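PDB 3IHT: S-adenosyl-L-methionine methyl transferase from Ruegeria pomeroyi DSS-3, which binds S-adenosylmethionine and probably transfers its methyl group to a substrate that remains to be identified. Local coordinates for residues Pro43-Gly48 against Tyr68-Ala73; Arg72-His77 against Leu87-Ile92. One frame throughout, in Å; residues are numbered along the deposited sequence.

In the fold
Contact 1 and contact 2 follow each other along the chain and share Arg72 and Ala73. Their centres lie about 7 Å apart, on the same side of the chain's centre. Contact 1 pairs strands 44-47 and 67-71, the ends of a beta-alpha-beta unit built round helix 53-61. Contact 2 takes up where strand 67-71 ends and runs to strand 87-89, the outermost strand on that side of the same mixed sheet. Strands 67-71 and 87-89 are neighbours, and Val69 O probably accepts a hydrogen bond from Ile88 N. Both contacts touch S-adenosylmethionine. Contact 1 supplies Glu71 to the ribose; contact 2 adds Arg72 at the ribose O2' and Asp91 and Ile92 at the adenine.

Contact 1 (Pro43-Gly48 against Tyr68-Ala73); sequences PVYELG and YVFERA. With SAM (S-adenosylmethionine), chain C.
Leu47 and Phe70 lie side by side and point the same way on one face of the sheet. Leu47 CD2 sits over the Phe70 ring, 3.7 Å from its centroid, a CH-pi contact. Tyr45, two residues before Leu47 on the same strand, also meets Phe70. Phe70 CE1 stands over one face of Tyr45, 3.5 Å from Tyr45 CG, and the ring planes are inclined at 57°. With CG anti to the carbonyl carbon (chi1 -67°), the Phe70 ring lies where both can reach it. Helix 92-103 covers this face through Phe103 and Thr99. At the start of the strands, Pro43 CB touches the edge of the Tyr68 ring, 3.8 Å from Tyr68 CD1.

The backbones are parallel strands of a Rossmann-like methyltransferase sheet, joined by a beta-alpha-beta crossover. Glu46 N donates to Tyr68 O, and Phe70 N to Glu46 O at 2.9 Å. Tyr68 N to Val44 O and Gly48 N to Phe70 O complete the ladder.

Glu46 and Val69 occupy the face opposite the rings. The buried Glu46 carboxylate is hydrogen-bonded to His111 through OE1 and to Thr54 through OE2.

At the strand ends the cofactor comes in. Glu71 bends at chi2 and offers one oxygen to each ribose hydroxyl. SAM O3' donates to Glu71 OE1 at 2.6 Å, and SAM O2' to Glu71 OE2 at 2.8 Å. Glu71 OE2 also takes Ala73 N through its anti lone pair, and Leu49 N binds OE1, so each oxygen has a ribose hydroxyl and a backbone N-H. Gly48 CA passes 3.3 Å from SAM O4', where a side chain would clash.

Contact 2 (Arg72-His77 against Leu87-Ile92); sequences RAVASH and LILGDI. With SAM (S-adenosylmethionine), chain C.
The adenosine end of the S-adenosylmethionine pocket is framed here by Arg72 and the segment Gly90-Ile92, where strand 87-89 leads into helix 92-103. The two backbones come close where Arg72 CA lies 3.5 Å from Gly90 O, a CA-H...O contact. Arg72 CG stands between the backbone N and the carbonyl carbon (chi1 68°), and the chain then runs extended beside the cofactor. In the conformer described, Arg72 NE donates to SAM O2' at 3.1 Å. One face of its guanidinium lies against the adenine, with SAM N7 above the plane and toward the rim.

From the other segment, Ile92 N donates to SAM N1 at 3.0 Å. SAM N6 donates to Asp91 OD1 at 3.1 Å (163° at the hydrogen). Asp91 also N-caps helix 92-103, and its OD2 makes a salt bridge with Arg93. With an alanine here the adenine amino group would probably lose its acceptor, Arg93 its counter-charge and the helix its side-chain cap.

Away from the cofactor, Val74 CG2 packs on Leu87 CD2 at 3.9 Å.

Recognition of the adenine edge by an acidic side chain and the following backbone NH, at a helix start, is typical of Rossmann-like methyltransferases.

Contact 1 (Pro43-Gly48 against Tyr68-Ala73)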
ATOM      1  N   PRO A  43      11.005  -4.469 -24.858  1.00 17.04           N
ATOM      2  CA  PRO A  43       9.992  -4.631 -23.812  1.00 18.01           C
ATOM      3  C   PRO A  43      10.288  -3.962 -22.479  1.00 17.36           C
ATOM      4  O   PRO A  43      11.408  -3.561 -22.179  1.00 16.48           O
ATOM      5  CB  PRO A  43       9.928  -6.154 -23.612  1.00 18.91           C
ATOM      6  CG  PRO A  43      11.225  -6.635 -23.992  1.00 19.72           C
ATOM      7  CD  PRO A  43      11.671  -5.739 -25.159  1.00 17.80           C
ATOM      8  N   VAL A  44       9.225  -3.845 -21.708  1.00 16.74           N
ATOM      9  CA  VAL A  44       9.265  -3.447 -20.318  1.00 16.50           C
ATOM     10  C   VAL A  44       9.277  -4.723 -19.489  1.00 16.10           C
ATOM     11  O   VAL A  44       8.496  -5.644 -19.748  1.00 16.48           O
ATOM     12  CB  VAL A  44       8.044  -2.605 -19.971  1.00 16.66           C
ATOM     13  CG1 VAL A  44       8.019  -2.267 -18.479  1.00 15.99           C
ATOM     14  CG2 VAL A  44       7.947  -1.349 -20.924  1.00 17.10           C
ATOM     15  N   TYR A  45      10.201  -4.802 -18.544  1.00 14.74           N
ATOM     16  CA  TYR A  45      10.270  -5.930 -17.620  1.00 15.35           C
ATOM     17  C   TYR A  45       9.780  -5.477 -16.262  1.00 16.92           C
ATOM     18  O   TYR A  45      10.282  -4.490 -15.713  1.00 17.88           O
ATOM     19  CB  TYR A  45      11.702  -6.495 -17.469  1.00 15.96           C
ATOM     20  CG  TYR A  45      12.323  -7.197 -18.673  1.00 15.51           C
ATOM     21  CD1 TYR A  45      11.573  -7.500 -19.824  1.00 16.65           C
ATOM     22  CD2 TYR A  45      13.672  -7.551 -18.670  1.00 17.24           C
ATOM     23  CE1 TYR A  45      12.135  -8.116 -20.921  1.00 17.43           C
ATOM     24  CE2 TYR A  45      14.241  -8.215 -19.769  1.00 16.42           C
ATOM     25  CZ  TYR A  45      13.459  -8.497 -20.892  1.00 15.71           C
ATOM     26  OH  TYR A  45      14.003  -9.117 -22.003  1.00 18.37           O
ATOM     27  N   GLU A  46       8.834  -6.222 -15.700  1.00 16.60           N
ATOM     28  CA  GLU A  46       8.281  -5.975 -14.366  1.00 16.23           C
ATOM     29  C   GLU A  46       8.771  -7.089 -13.457  1.00 16.38           C
ATOM     30  O   GLU A  46       8.368  -8.246 -13.619  1.00 15.67           O
ATOM     31  CB  GLU A  46       6.742  -5.969 -14.457  1.00 16.66           C
ATOM     32  CG  GLU A  46       5.978  -5.952 -13.135  1.00 17.13           C
ATOM     33  CD  GLU A  46       6.007  -4.612 -12.422  1.00 21.22           C
ATOM     34  OE1 GLU A  46       6.810  -3.737 -12.828  1.00 23.24           O
ATOM     35  OE2 GLU A  46       5.220  -4.417 -11.471  1.00 21.01           O
ATOM     36  N   LEU A  47       9.662  -6.758 -12.522  1.00 15.66           N
ATOM     37  CA  LEU A  47      10.260  -7.763 -11.655  1.00 16.39           C
ATOM     38  C   LEU A  47       9.479  -7.792 -10.352  1.00 17.53           C
ATOM     39  O   LEU A  47       9.582  -6.857  -9.515  1.00 18.36           O
ATOM     40  CB  LEU A  47      11.764  -7.465 -11.406  1.00 16.46           C
ATOM     41  CG  LEU A  47      12.590  -7.273 -12.676  1.00 18.72           C
ATOM     42  CD1 LEU A  47      14.097  -7.085 -12.344  1.00 20.57           C
ATOM     43  CD2 LEU A  47      12.411  -8.443 -13.641  1.00 18.79           C
ATOM     44  N   GLY A  48       8.719  -8.863 -10.149  1.00 17.01           N
ATOM     45  CA  GLY A  48       7.849  -8.978  -8.987  1.00 17.87           C
ATOM     46  C   GLY A  48       6.443  -8.533  -9.315  1.00 18.27           C
ATOM     47  O   GLY A  48       6.188  -7.357  -9.556  1.00 22.13           O
ATOM     48  N   TYR A  68       6.747  -7.912 -19.976  1.00 14.88           N
ATOM     49  CA  TYR A  68       6.984  -9.239 -19.401  1.00 14.49           C
ATOM     50  C   TYR A  68       7.101  -9.133 -17.883  1.00 15.09           C
ATOM     51  O   TYR A  68       7.764  -8.208 -17.340  1.00 16.30           O
ATOM     52  CB  TYR A  68       8.239  -9.889 -19.960  1.00 14.87           C
ATOM     53  CG  TYR A  68       8.130 -10.291 -21.384  1.00 14.73           C
ATOM     54  CD1 TYR A  68       8.327  -9.354 -22.385  1.00 17.28           C
ATOM     55  CD2 TYR A  68       7.763 -11.590 -21.749  1.00 15.09           C
ATOM     56  CE1 TYR A  68       8.201  -9.713 -23.721  1.00 19.62           C
ATOM     57  CE2 TYR A  68       7.601 -11.938 -23.083  1.00 17.77           C
ATOM     58  CZ  TYR A  68       7.836 -10.985 -24.049  1.00 19.87           C
ATOM     59  OH  TYR A  68       7.714 -11.274 -25.387  1.00 23.41           O
ATOM     60  N   VAL A  69       6.438 -10.072 -17.201  1.00 14.68           N
ATOM     61  CA  VAL A  69       6.361 -10.118 -15.758  1.00 14.72           C
ATOM     62  C   VAL A  69       7.156 -11.295 -15.235  1.00 15.10           C
ATOM     63  O   VAL A  69       6.950 -12.424 -15.668  1.00 15.21           O
ATOM     64  CB  VAL A  69       4.859 -10.205 -15.286  1.00 14.53           C
ATOM     65  CG1 VAL A  69       4.778 -10.372 -13.790  1.00 16.51           C
ATOM     66  CG2 VAL A  69       4.089  -8.984 -15.702  1.00 15.51           C
ATOM     67  N   PHE A  70       8.074 -11.016 -14.297  1.00 14.80           N
ATOM     68  CA  PHE A  70       8.938 -12.021 -13.665  1.00 15.77           C
ATOM     69  C   PHE A  70       8.400 -12.256 -12.258  1.00 15.83           C
ATOM     70  O   PHE A  70       8.252 -11.311 -11.471  1.00 16.98           O
ATOM     71  CB  PHE A  70      10.380 -11.527 -13.572  1.00 15.52           C
ATOM     72  CG  PHE A  70      11.072 -11.356 -14.901  1.00 17.38           C
ATOM     73  CD1 PHE A  70      10.691 -10.348 -15.784  1.00 19.03           C
ATOM     74  CD2 PHE A  70      12.133 -12.169 -15.238  1.00 18.92           C
ATOM     75  CE1 PHE A  70      11.345 -10.158 -16.980  1.00 19.54           C
ATOM     76  CE2 PHE A  70      12.804 -11.981 -16.451  1.00 18.23           C
ATOM     77  CZ  PHE A  70      12.422 -10.988 -17.303  1.00 18.91           C
ATOM     78  N   GLU A  71       8.013 -13.478 -11.955  1.00 16.50           N
ATOM     79  CA  GLU A  71       7.402 -13.767 -10.655  1.00 16.76           C
ATOM     80  C   GLU A  71       7.604 -15.251 -10.328  1.00 18.48           C
ATOM     81  O   GLU A  71       7.619 -16.108 -11.219  1.00 18.64           O
ATOM     82  CB  GLU A  71       5.889 -13.401 -10.686  1.00 17.51           C
ATOM     83  CG  GLU A  71       5.097 -13.766  -9.490  1.00 18.20           C
ATOM     84  CD  GLU A  71       5.662 -13.161  -8.189  1.00 20.08           C
ATOM     85  OE1 GLU A  71       5.666 -11.926  -8.055  1.00 21.26           O
ATOM     86  OE2 GLU A  71       6.091 -13.924  -7.315  1.00 19.83           O
ATOM     87  N   ARG A  72       7.790 -15.551  -9.052  1.00 18.86           N
ATOM     88  CA  ARG A  72       7.996 -16.916  -8.606  0.50 20.10           C
ATOM     89  C   ARG A  72       6.662 -17.593  -8.311  1.00 20.92           C
ATOM     90  O   ARG A  72       6.535 -18.791  -8.528  1.00 22.57           O
ATOM     91  CB  ARG A  72       8.939 -16.977  -7.382  0.50 20.44           C
ATOM     92  CG  ARG A  72       8.397 -16.382  -6.101  0.50 22.09           C
ATOM     93  CD  ARG A  72       9.536 -16.229  -5.077  0.50 24.26           C
ATOM     94  NE  ARG A  72       9.276 -15.198  -4.086  0.50 22.78           N
ATOM     95  CZ  ARG A  72      10.188 -14.753  -3.226  0.50 25.31           C
ATOM     96  NH1 ARG A  72      11.424 -15.227  -3.260  0.50 23.99           N
ATOM     97  NH2 ARG A  72       9.865 -13.817  -2.347  0.50 24.80           N
ATOM     98  N   ALA A  73       5.667 -16.828  -7.854  1.00 20.84           N
ATOM     99  CA  ALA A  73       4.351 -17.384  -7.553  1.00 21.88           C
ATOM    100  C   ALA A  73       3.233 -16.372  -7.852  1.00 21.11           C
ATOM    101  O   ALA A  73       3.171 -15.331  -7.208  1.00 21.89           O
ATOM    102  CB  ALA A  73       4.316 -17.776  -6.089  1.00 23.66           C
TER
HETATM  103  N   SAM C 200       4.958  -3.952  -7.422  1.00 22.92           N
HETATM  104  CA  SAM C 200       3.859  -4.862  -6.950  1.00 22.42           C
HETATM  105  C   SAM C 200       2.496  -4.130  -6.923  1.00 22.09           C
HETATM  106  O   SAM C 200       1.452  -4.689  -6.508  1.00 20.79           O
HETATM  107  OXT SAM C 200       2.456  -2.913  -7.225  1.00 22.28           O
HETATM  108  CB  SAM C 200       4.189  -5.526  -5.598  1.00 22.44           C
HETATM  109  CG  SAM C 200       5.319  -6.581  -5.645  1.00 22.24           C
HETATM  110  SD  SAM C 200       5.598  -7.439  -4.032  1.00 17.48           S
HETATM  111  CE  SAM C 200       6.190  -6.007  -3.074  1.00 27.12           C
HETATM  112  C5' SAM C 200       7.159  -8.334  -4.443  1.00 26.02           C
HETATM  113  C4' SAM C 200       7.018  -9.497  -5.415  1.00 26.28           C
HETATM  114  O4' SAM C 200       8.339  -9.897  -5.836  1.00 26.05           O
HETATM  115  C3' SAM C 200       6.347 -10.742  -4.823  1.00 25.67           C
HETATM  116  O3' SAM C 200       5.242 -11.185  -5.612  1.00 26.14           O
HETATM  117  C2' SAM C 200       7.462 -11.780  -4.739  1.00 25.41           C
HETATM  118  O2' SAM C 200       7.090 -13.167  -4.857  1.00 23.79           O
HETATM  119  C1' SAM C 200       8.368 -11.323  -5.872  1.00 25.64           C
HETATM  120  N9  SAM C 200       9.760 -11.824  -5.723  1.00 26.66           N
HETATM  121  C8  SAM C 200      10.633 -11.544  -4.688  1.00 28.25           C
HETATM  122  N7  SAM C 200      11.811 -12.174  -4.927  1.00 27.36           N
HETATM  123  C5  SAM C 200      11.705 -12.861  -6.091  1.00 26.91           C
HETATM  124  C6  SAM C 200      12.613 -13.656  -6.793  1.00 25.59           C
HETATM  125  N6  SAM C 200      13.854 -13.908  -6.314  1.00 22.57           N
HETATM  126  N1  SAM C 200      12.191 -14.186  -7.999  1.00 21.32           N
HETATM  127  C2  SAM C 200      10.927 -13.985  -8.510  1.00 23.47           C
HETATM  128  N3  SAM C 200      10.020 -13.201  -7.794  1.00 24.37           N
HETATM  129  C4  SAM C 200      10.420 -12.644  -6.615  1.00 25.98           C

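Contact 2 (Arg72-His77 against Leu87-Ile92)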
ATOM      1  N   ARG A  72       7.790 -15.551  -9.052  1.00 18.86           N
ATOM      2  CA  ARG A  72       7.996 -16.916  -8.606  0.50 20.10           C
ATOM      3  C   ARG A  72       6.662 -17.593  -8.311  1.00 20.92           C
ATOM      4  O   ARG A  72       6.535 -18.791  -8.528  1.00 22.57           O
ATOM      5  CB  ARG A  72       8.939 -16.977  -7.382  0.50 20.44           C
ATOM      6  CG  ARG A  72       8.397 -16.382  -6.101  0.50 22.09           C
ATOM      7  CD  ARG A  72       9.536 -16.229  -5.077  0.50 24.26           C
ATOM      8  NE  ARG A  72       9.276 -15.198  -4.086  0.50 22.78           N
ATOM      9  CZ  ARG A  72      10.188 -14.753  -3.226  0.50 25.31           C
ATOM     10  NH1 ARG A  72      11.424 -15.227  -3.260  0.50 23.99           N
ATOM     11  NH2 ARG A  72       9.865 -13.817  -2.347  0.50 24.80           N
ATOM     12  N   ALA A  73       5.667 -16.828  -7.854  1.00 20.84           N
ATOM     13  CA  ALA A  73       4.351 -17.384  -7.553  1.00 21.88           C
ATOM     14  C   ALA A  73       3.233 -16.372  -7.852  1.00 21.11           C
ATOM     15  O   ALA A  73       3.171 -15.331  -7.208  1.00 21.89           O
ATOM     16  CB  ALA A  73       4.316 -17.776  -6.089  1.00 23.66           C
ATOM     17  N   VAL A  74       2.382 -16.661  -8.831  1.00 20.32           N
ATOM     18  CA  VAL A  74       1.366 -15.687  -9.229  1.00 19.66           C
ATOM     19  C   VAL A  74       0.200 -15.687  -8.227  1.00 20.45           C
ATOM     20  O   VAL A  74      -0.475 -16.710  -8.029  1.00 21.53           O
ATOM     21  CB  VAL A  74       0.868 -15.944 -10.645  1.00 19.88           C
ATOM     22  CG1 VAL A  74      -0.372 -15.102 -10.989  1.00 17.52           C
ATOM     23  CG2 VAL A  74       2.054 -15.732 -11.656  1.00 18.17           C
ATOM     24  N   ALA A  75      -0.058 -14.534  -7.643  1.00 18.85           N
ATOM     25  CA  ALA A  75      -1.175 -14.370  -6.721  1.00 19.51           C
ATOM     26  C   ALA A  75      -1.730 -12.964  -6.890  1.00 18.13           C
ATOM     27  O   ALA A  75      -2.084 -12.285  -5.922  1.00 18.67           O
ATOM     28  CB  ALA A  75      -0.685 -14.599  -5.280  1.00 20.75           C
ATOM     29  N   SER A  76      -1.795 -12.510  -8.136  1.00 15.91           N
ATOM     30  CA  SER A  76      -2.277 -11.172  -8.442  1.00 15.31           C
ATOM     31  C   SER A  76      -3.794 -11.034  -8.338  1.00 14.48           C
ATOM     32  O   SER A  76      -4.540 -11.996  -8.514  1.00 14.72           O
ATOM     33  CB  SER A  76      -1.857 -10.782  -9.882  1.00 14.24           C
ATOM     34  OG  SER A  76      -2.030 -11.886 -10.776  1.00 17.61           O
ATOM     35  N   HIS A  77      -4.241  -9.803  -8.116  1.00 15.10           N
ATOM     36  CA  HIS A  77      -5.645  -9.464  -8.217  1.00 14.58           C
ATOM     37  C   HIS A  77      -6.040  -9.859  -9.681  1.00 14.61           C
ATOM     38  O   HIS A  77      -5.224  -9.680 -10.601  1.00 13.51           O
ATOM     39  CB  HIS A  77      -5.850  -7.970  -8.000  1.00 15.70           C
ATOM     40  CG  HIS A  77      -7.279  -7.591  -7.826  1.00 16.59           C
ATOM     41  ND1 HIS A  77      -7.967  -6.838  -8.755  1.00 17.78           N
ATOM     42  CD2 HIS A  77      -8.169  -7.886  -6.843  1.00 18.06           C
ATOM     43  CE1 HIS A  77      -9.215  -6.685  -8.349  1.00 17.89           C
ATOM     44  NE2 HIS A  77      -9.357  -7.300  -7.192  1.00 17.38           N
ATOM     45  N   LEU A  87       4.470 -14.090 -19.057  1.00 16.49           N
ATOM     46  CA  LEU A  87       4.920 -14.455 -17.727  1.00 16.29           C
ATOM     47  C   LEU A  87       6.216 -15.251 -17.833  1.00 15.63           C
ATOM     48  O   LEU A  87       6.295 -16.209 -18.586  1.00 15.09           O
ATOM     49  CB  LEU A  87       3.843 -15.275 -17.054  1.00 16.38           C
ATOM     50  CG  LEU A  87       4.169 -15.881 -15.714  1.00 19.79           C
ATOM     51  CD1 LEU A  87       4.463 -14.773 -14.648  1.00 20.04           C
ATOM     52  CD2 LEU A  87       3.007 -16.820 -15.290  1.00 22.23           C
ATOM     53  N   ILE A  88       7.210 -14.825 -17.068  1.00 15.32           N
ATOM     54  CA  ILE A  88       8.479 -15.524 -16.922  1.00 15.81           C
ATOM     55  C   ILE A  88       8.522 -16.012 -15.498  1.00 16.01           C
ATOM     56  O   ILE A  88       8.849 -15.268 -14.541  1.00 16.85           O
ATOM     57  CB  ILE A  88       9.662 -14.599 -17.297  1.00 15.39           C
ATOM     58  CG1 ILE A  88       9.544 -14.229 -18.774  1.00 17.72           C
ATOM     59  CG2 ILE A  88      11.042 -15.342 -17.037  1.00 16.88           C
ATOM     60  CD1 ILE A  88      10.458 -13.111 -19.277  1.00 18.28           C
ATOM     61  N   LEU A  89       8.154 -17.268 -15.341  1.00 16.78           N
ATOM     62  CA  LEU A  89       7.911 -17.833 -14.028  0.50 16.86           C
ATOM     63  C   LEU A  89       9.174 -18.466 -13.453  1.00 17.04           C
ATOM     64  O   LEU A  89       9.869 -19.238 -14.127  1.00 16.46           O
ATOM     65  CB  LEU A  89       6.782 -18.874 -14.116  0.50 17.01           C
ATOM     66  CG  LEU A  89       6.340 -19.520 -12.805  0.50 15.80           C
ATOM     67  CD1 LEU A  89       5.488 -18.585 -12.006  0.50 13.42           C
ATOM     68  CD2 LEU A  89       5.584 -20.837 -13.092  0.50 16.91           C
ATOM     69  N   GLY A  90       9.447 -18.144 -12.201  1.00 17.52           N
ATOM     70  CA  GLY A  90      10.563 -18.730 -11.474  1.00 18.02           C
ATOM     71  C   GLY A  90      11.311 -17.661 -10.688  1.00 18.52           C
ATOM     72  O   GLY A  90      10.885 -16.515 -10.563  1.00 19.05           O
ATOM     73  N   ASP A  91      12.426 -18.073 -10.156  1.00 19.15           N
ATOM     74  CA  ASP A  91      13.251 -17.186  -9.361  1.00 20.02           C
ATOM     75  C   ASP A  91      14.106 -16.372 -10.315  1.00 18.52           C
ATOM     76  O   ASP A  91      14.817 -16.953 -11.136  1.00 18.09           O
ATOM     77  CB  ASP A  91      14.137 -18.026  -8.460  1.00 20.00           C
ATOM     78  CG  ASP A  91      14.818 -17.187  -7.391  1.00 25.70           C
ATOM     79  OD1 ASP A  91      15.458 -16.173  -7.721  1.00 24.77           O
ATOM     80  OD2 ASP A  91      14.659 -17.515  -6.195  1.00 34.11           O
ATOM     81  N   ILE A  92      14.061 -15.047 -10.180  1.00 19.12           N
ATOM     82  CA  ILE A  92      14.789 -14.178 -11.098  1.00 19.29           C
ATOM     83  C   ILE A  92      16.292 -14.425 -11.105  1.00 19.88           C
ATOM     84  O   ILE A  92      16.960 -14.090 -12.066  1.00 19.66           O
ATOM     85  CB  ILE A  92      14.496 -12.678 -10.922  1.00 19.71           C
ATOM     86  CG1 ILE A  92      14.905 -12.185  -9.546  1.00 21.74           C
ATOM     87  CG2 ILE A  92      12.997 -12.384 -11.192  1.00 20.46           C
ATOM     88  CD1 ILE A  92      14.775 -10.649  -9.409  1.00 22.08           C
TER
HETATM   89  N   SAM C 200       4.958  -3.952  -7.422  1.00 22.92           N
HETATM   90  CA  SAM C 200       3.859  -4.862  -6.950  1.00 22.42           C
HETATM   91  C   SAM C 200       2.496  -4.130  -6.923  1.00 22.09           C
HETATM   92  O   SAM C 200       1.452  -4.689  -6.508  1.00 20.79           O
HETATM   93  OXT SAM C 200       2.456  -2.913  -7.225  1.00 22.28           O
HETATM   94  CB  SAM C 200       4.189  -5.526  -5.598  1.00 22.44           C
HETATM   95  CG  SAM C 200       5.319  -6.581  -5.645  1.00 22.24           C
HETATM   96  SD  SAM C 200       5.598  -7.439  -4.032  1.00 17.48           S
HETATM   97  CE  SAM C 200       6.190  -6.007  -3.074  1.00 27.12           C
HETATM   98  C5' SAM C 200       7.159  -8.334  -4.443  1.00 26.02           C
HETATM   99  C4' SAM C 200       7.018  -9.497  -5.415  1.00 26.28           C
HETATM  100  O4' SAM C 200       8.339  -9.897  -5.836  1.00 26.05           O
HETATM  101  C3' SAM C 200       6.347 -10.742  -4.823  1.00 25.67           C
HETATM  102  O3' SAM C 200       5.242 -11.185  -5.612  1.00 26.14           O
HETATM  103  C2' SAM C 200       7.462 -11.780  -4.739  1.00 25.41           C
HETATM  104  O2' SAM C 200       7.090 -13.167  -4.857  1.00 23.79           O
HETATM  105  C1' SAM C 200       8.368 -11.323  -5.872  1.00 25.64           C
HETATM  106  N9  SAM C 200       9.760 -11.824  -5.723  1.00 26.66           N
HETATM  107  C8  SAM C 200      10.633 -11.544  -4.688  1.00 28.25           C
HETATM  108  N7  SAM C 200      11.811 -12.174  -4.927  1.00 27.36           N
HETATM  109  C5  SAM C 200      11.705 -12.861  -6.091  1.00 26.91           C
HETATM  110  C6  SAM C 200      12.613 -13.656  -6.793  1.00 25.59           C
HETATM  111  N6  SAM C 200      13.854 -13.908  -6.314  1.00 22.57           N
HETATM  112  N1  SAM C 200      12.191 -14.186  -7.999  1.00 21.32           N
HETATM  113  C2  SAM C 200      10.927 -13.985  -8.510  1.00 23.47           C
HETATM  114  N3  SAM C 200      10.020 -13.201  -7.794  1.00 24.37           N
HETATM  115  C4  SAM C 200      10.420 -12.644  -6.615  1.00 25.98           C